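Exo-beta-1,4-mannosidase (Rhizomucor miehei, PDB 4LYP) probably hydrolyses terminal beta-linked mannose units from the non-reducing ends of beta-1,4-mannosides, as a glycoside hydrolase family 5 enzyme with transglycosylation activity. Local coordinates at residues K79-E82 with L83-Q87; D132-L135 with D136-R140. All coordinates share one frame; numbering follows the deposited sequence. Where two conformers were deposited one is given.

Contact 1. Residues K79-E82 with L83-Q87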
loop_
_atom_site.group_PDB
_atom_site.type_symbol
_atom_site.label_atom_id
_atom_site.label_comp_id
_atom_site.label_asym_id
_atom_site.label_seq_id
_atom_site.Cartn_x
_atom_site.Cartn_y
_atom_site.Cartn_z
ATOM N N LYS A 79 -15.039 12.867 9.398
ATOM C CA LYS A 79 -15.684 13.600 8.307
ATOM C C LYS A 79 -14.670 13.864 7.196
ATOM O O LYS A 79 -15.032 13.867 6.007
ATOM C CB LYS A 79 -16.264 14.912 8.813
ATOM C CG LYS A 79 -17.394 14.627 9.764
ATOM C CD LYS A 79 -18.185 15.919 10.047
ATOM C CE LYS A 79 -17.590 16.867 11.081
ATOM N NZ LYS A 79 -18.385 18.137 11.012
ATOM N N ARG A 80 -13.410 14.156 7.541
ATOM C CA ARG A 80 -12.394 14.315 6.515
ATOM C C ARG A 80 -12.148 12.995 5.760
ATOM O O ARG A 80 -12.077 12.981 4.544
ATOM C CB ARG A 80 -11.091 14.805 7.148
ATOM C CG ARG A 80 -9.911 14.731 6.213
ATOM C CD ARG A 80 -8.625 15.232 6.879
ATOM N NE ARG A 80 -7.454 14.847 6.155
ATOM C CZ ARG A 80 -6.234 14.932 6.630
ATOM N NH1 ARG A 80 -5.960 15.578 7.746
ATOM N NH2 ARG A 80 -5.257 14.399 5.938
ATOM N N MET A 81 -12.114 11.867 6.480
ATOM C CA MET A 81 -11.982 10.558 5.822
ATOM C C MET A 81 -13.086 10.367 4.826
ATOM O O MET A 81 -12.883 9.964 3.682
ATOM C CB MET A 81 -11.959 9.454 6.869
ATOM C CG MET A 81 -11.758 8.049 6.254
ATOM S SD MET A 81 -13.312 7.216 5.813
ATOM C CE MET A 81 -13.910 6.704 7.402
ATOM N N GLU A 82 -14.323 10.619 5.246
ATOM C CA GLU A 82 -15.464 10.436 4.395
ATOM C C GLU A 82 -15.407 11.330 3.155
ATOM O O GLU A 82 -15.685 10.871 2.041
ATOM C CB GLU A 82 -16.756 10.684 5.189
ATOM C CG GLU A 82 -16.994 9.559 6.224
ATOM C CD GLU A 82 -18.022 9.957 7.321
ATOM O OE1 GLU A 82 -18.324 9.079 8.136
ATOM O OE2 GLU A 82 -18.451 11.150 7.448
ATOM N N LEU A 83 -14.944 12.563 3.305
ATOM C CA LEU A 83 -14.789 13.461 2.177
ATOM C C LEU A 83 -13.696 12.983 1.212
ATOM O O LEU A 83 -13.854 13.049 0.007
ATOM C CB LEU A 83 -14.480 14.873 2.692
ATOM C CG LEU A 83 -14.190 15.923 1.620
ATOM C CD1 LEU A 83 -15.267 16.111 0.586
ATOM C CD2 LEU A 83 -13.761 17.237 2.285
ATOM N N GLU A 84 -12.593 12.482 1.761
ATOM C CA GLU A 84 -11.481 12.044 0.916
ATOM C C GLU A 84 -11.883 10.784 0.148
ATOM O O GLU A 84 -11.502 10.638 -1.037
ATOM C CB GLU A 84 -10.276 11.787 1.792
ATOM C CG GLU A 84 -9.683 13.142 2.287
ATOM C CD GLU A 84 -8.488 13.039 3.193
ATOM O OE1 GLU A 84 -8.048 11.912 3.580
ATOM O OE2 GLU A 84 -7.917 14.116 3.474
ATOM N N ILE A 85 -12.640 9.869 0.761
ATOM C CA ILE A 85 -13.188 8.717 0.006
ATOM C C ILE A 85 -14.098 9.172 -1.122
ATOM O O ILE A 85 -14.002 8.698 -2.244
ATOM C CB ILE A 85 -13.940 7.697 0.944
ATOM C CG1 ILE A 85 -13.073 7.169 2.055
ATOM C CG2 ILE A 85 -14.473 6.566 0.079
ATOM C CD1 ILE A 85 -11.833 6.471 1.597
ATOM N N LYS A 86 -14.994 10.125 -0.800
ATOM C CA LYS A 86 -15.873 10.695 -1.845
ATOM C C LYS A 86 -15.039 11.333 -2.948
ATOM O O LYS A 86 -15.304 11.097 -4.185
ATOM C CB LYS A 86 -16.780 11.718 -1.180
ATOM C CG LYS A 86 -17.770 12.377 -2.189
ATOM C CD LYS A 86 -18.732 13.311 -1.386
ATOM C CE LYS A 86 -19.731 13.926 -2.348
ATOM N NZ LYS A 86 -19.202 15.022 -3.167
ATOM N N GLN A 87 -13.974 12.072 -2.644
ATOM C CA GLN A 87 -13.128 12.644 -3.668
ATOM C C GLN A 87 -12.502 11.583 -4.541
ATOM O O GLN A 87 -12.411 11.690 -5.783
ATOM C CB GLN A 87 -11.972 13.506 -3.062
ATOM C CG GLN A 87 -12.455 14.758 -2.390
ATOM C CD GLN A 87 -11.383 15.409 -1.542
ATOM O OE1 GLN A 87 -10.326 14.815 -1.200
ATOM N NE2 GLN A 87 -11.631 16.643 -1.121
HETATM O O HOH W 1 -5.330 12.290 3.947
#
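Arg80 and Glu84 form an i to i+4 salt bridge on one flank of helix 78-90, with Arg80 NE giving its hydrogen to Glu84 OE2 over 2.8 Å in an almost straight bond of 170°. The carboxylate oxygen sits at the edge of the guanidinium, near its plane, whereas the donor arrives from above the carboxylate, and the two flat groups are turned 65° from one another. A water accepts from Arg80 NH2 at 2.9 Å and donates to Glu84 OE1 at 2.8 Å, closing a ring of which the bridge is one side. The torsions explain the meeting. Arg80 swings CG away from its own backbone N (chi1 168°) and runs extended to NE, while Glu84 sets CG beside its N and reaches back along the helix, so that its CG rests 3.3 Å from Arg80 O.

One residue further on, and so on another side of the helix, Met81 and Ile85 lie side by side; in the conformers given, of two modelled for each, Met81 SD is 3.8 Å from Ile85 CG1. Beneath both pairs run regular i to i+4 backbone bonds, among them Ile85 N to Met81 O at 2.9 Å.

In the next shell, Tyr62 OH binds Glu84 OE1 and the backbone N of Glu395 binds OE2, while Arg80 NH2 also reaches the carbonyl of Trp409. Met81 and Ile85 pack on helix 125-140, the neighbouring helix of the TIM barrel. Buried Glu84 thus has both carboxylate oxygens engaged by several donors, and the adjoining guanidinium would be expected to favour its ionised form; the same bonds limit carboxylate rotation and tie this helix to residues just beyond the C-terminal ends of strands 53-61 and 386-394.

Contact 2. Residues D132-L135 with D136-R140; sequences DYLL and DTMDR
Thr137 reaches back one turn to Tyr133 within helix 125-140, an outer helix of the TIM barrel, and uses both its donors on a single carbonyl. Its backbone N binds Tyr133 O at 2.9 Å and its hydroxyl OG1 donates to the same oxygen at 2.8 Å, the classic intrahelical bond of a threonine. The two approach from opposite faces of the carbonyl plane, OG1 lying 35° out of it. With OG1 set beside its own N (chi1 -51°), the buried hydroxyl finds its acceptor without leaving the helix.

The carboxylates find most of their partners in residues 215-224, beyond the helix. Asp132 is held by Arg215, Thr218 and Tyr224, and its backbone carbonyl, besides accepting from Asp136 N at 3.0 Å, takes a hydrogen from Asn217. Asp136 OD1 accepts from Asn220, while OD2 lies 3.3 Å from Arg140 NE, a salt bridge whose hydrogen bond is weak and which rests on one of two arginine conformers; Asp139 pairs with Lys222.

Toward the strands the helix is apolar. Leu134 and Met138 run across each other at an angle and, with Leu135, pack on strands 95-99 and 144-148. Met138 CG rests 3.2 Å from Leu134 O, the carbonyl that accepts from Met138 N, and its SD lies 4.0 Å from Leu134 CG.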
loop_
_atom_site.group_PDB
_atom_site.type_symbol
_atom_site.label_atom_id
_atom_site.label_comp_id
_atom_site.label_asym_id
_atom_site.label_seq_id
_atom_site.Cartn_x
_atom_site.Cartn_y
_atom_site.Cartn_z
ATOM N N ASP A 132 -13.071 -0.066 10.815
ATOM C CA ASP A 132 -14.434 -0.430 10.510
ATOM C C ASP A 132 -15.093 0.665 9.677
ATOM O O ASP A 132 -15.776 0.383 8.710
ATOM C CB ASP A 132 -15.275 -0.543 11.831
ATOM C CG ASP A 132 -14.911 -1.704 12.714
ATOM O OD1 ASP A 132 -14.212 -2.657 12.300
ATOM O OD2 ASP A 132 -15.369 -1.664 13.885
ATOM N N TYR A 133 -14.929 1.935 10.059
ATOM C CA TYR A 133 -15.520 3.034 9.320
ATOM C C TYR A 133 -14.900 3.181 7.929
ATOM O O TYR A 133 -15.614 3.462 6.963
ATOM C CB TYR A 133 -15.389 4.378 10.063
ATOM C CG TYR A 133 -16.467 4.622 11.065
ATOM C CD1 TYR A 133 -17.684 5.071 10.664
ATOM C CD2 TYR A 133 -16.271 4.309 12.423
ATOM C CE1 TYR A 133 -18.714 5.288 11.608
ATOM C CE2 TYR A 133 -17.275 4.510 13.362
ATOM C CZ TYR A 133 -18.493 4.975 12.953
ATOM O OH TYR A 133 -19.497 5.204 13.848
ATOM N N LEU A 134 -13.589 2.976 7.813
ATOM C CA LEU A 134 -12.957 2.983 6.495
ATOM C C LEU A 134 -13.613 1.996 5.556
ATOM O O LEU A 134 -14.026 2.336 4.445
ATOM C CB LEU A 134 -11.457 2.727 6.679
ATOM C CG LEU A 134 -10.679 2.545 5.334
ATOM C CD1 LEU A 134 -10.740 3.809 4.501
ATOM C CD2 LEU A 134 -9.257 2.194 5.689
ATOM N N LEU A 135 -13.794 0.766 6.039
ATOM C CA LEU A 135 -14.336 -0.275 5.205
ATOM C C LEU A 135 -15.811 -0.045 4.908
ATOM O O LEU A 135 -16.272 -0.368 3.815
ATOM C CB LEU A 135 -14.126 -1.653 5.838
ATOM C CG LEU A 135 -12.665 -2.131 5.801
ATOM C CD1 LEU A 135 -12.436 -3.369 6.668
ATOM C CD2 LEU A 135 -12.238 -2.433 4.361
ATOM N N ASP A 136 -16.574 0.531 5.862
ATOM C CA ASP A 136 -17.946 0.822 5.615
ATOM C C ASP A 136 -18.109 1.942 4.572
ATOM O O ASP A 136 -18.997 1.859 3.702
ATOM C CB ASP A 136 -18.691 1.201 6.912
ATOM C CG ASP A 136 -20.147 1.420 6.623
ATOM O OD1 ASP A 136 -20.831 0.443 6.322
ATOM O OD2 ASP A 136 -20.588 2.593 6.672
ATOM N N THR A 137 -17.240 2.954 4.625
ATOM C CA THR A 137 -17.304 4.046 3.681
ATOM C C THR A 137 -16.905 3.566 2.300
ATOM O O THR A 137 -17.521 3.930 1.288
ATOM C CB THR A 137 -16.450 5.227 4.147
ATOM O OG1 THR A 137 -16.790 5.551 5.518
ATOM C CG2 THR A 137 -16.606 6.441 3.281
ATOM N N MET A 138 -15.874 2.730 2.229
ATOM C CA MET A 138 -15.471 2.099 0.939
ATOM C C MET A 138 -16.665 1.334 0.363
ATOM O O MET A 138 -16.927 1.415 -0.837
ATOM C CB MET A 138 -14.297 1.190 1.172
ATOM C CG MET A 138 -13.026 2.008 1.391
ATOM S SD MET A 138 -11.584 0.961 1.729
ATOM C CE MET A 138 -11.413 0.231 0.110
ATOM N N ASP A 139 -17.366 0.586 1.173
ATOM C CA ASP A 139 -18.541 -0.181 0.728
ATOM C C ASP A 139 -19.562 0.782 0.063
ATOM O O ASP A 139 -20.025 0.543 -1.044
ATOM C CB ASP A 139 -19.207 -0.831 1.970
ATOM C CG ASP A 139 -20.292 -1.851 1.624
ATOM O OD1 ASP A 139 -20.579 -2.082 0.437
ATOM O OD2 ASP A 139 -20.795 -2.463 2.577
ATOM N N ARG A 140 -19.837 1.916 0.677
ATOM C CA ARG A 140 -20.795 2.895 0.167
ATOM C C ARG A 140 -20.402 3.445 -1.195
ATOM O O ARG A 140 -21.244 3.808 -1.980
ATOM C CB ARG A 140 -20.929 3.971 1.285
ATOM C CG ARG A 140 -21.827 3.469 2.488
ATOM C CD ARG A 140 -21.707 4.297 3.773
ATOM N NE ARG A 140 -22.745 4.161 4.813
ATOM C CZ ARG A 140 -23.873 4.899 4.840
ATOM N NH1 ARG A 140 -24.068 5.730 3.827
ATOM N NH2 ARG A 140 -24.827 4.840 5.833
#

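How the contacts relate
Contacts 1 and 2 lie on neighbouring helices of the barrel, 78-90 and 125-140, with strand 95-99 between them in sequence; their centres are about 11 Å apart. In the conformers given, Met81 CE packs 3.6 Å from Thr137 OG1 and 3.7 Å from Tyr133 O, the carbonyl that accepts two hydrogen bonds in contact 2, and Ile85 CB lies 3.8 Å from Thr137 CG2. The guanidine pocket of Trp153, Glu238, Trp293, Asn296 and Glu416 is probably the active-site cleft, since Glu238 belongs to the Asn-Glu-Pro sequence that carries the acid/base in family 5. Neither contact is part of it; both belong to the helical layer outside the strands.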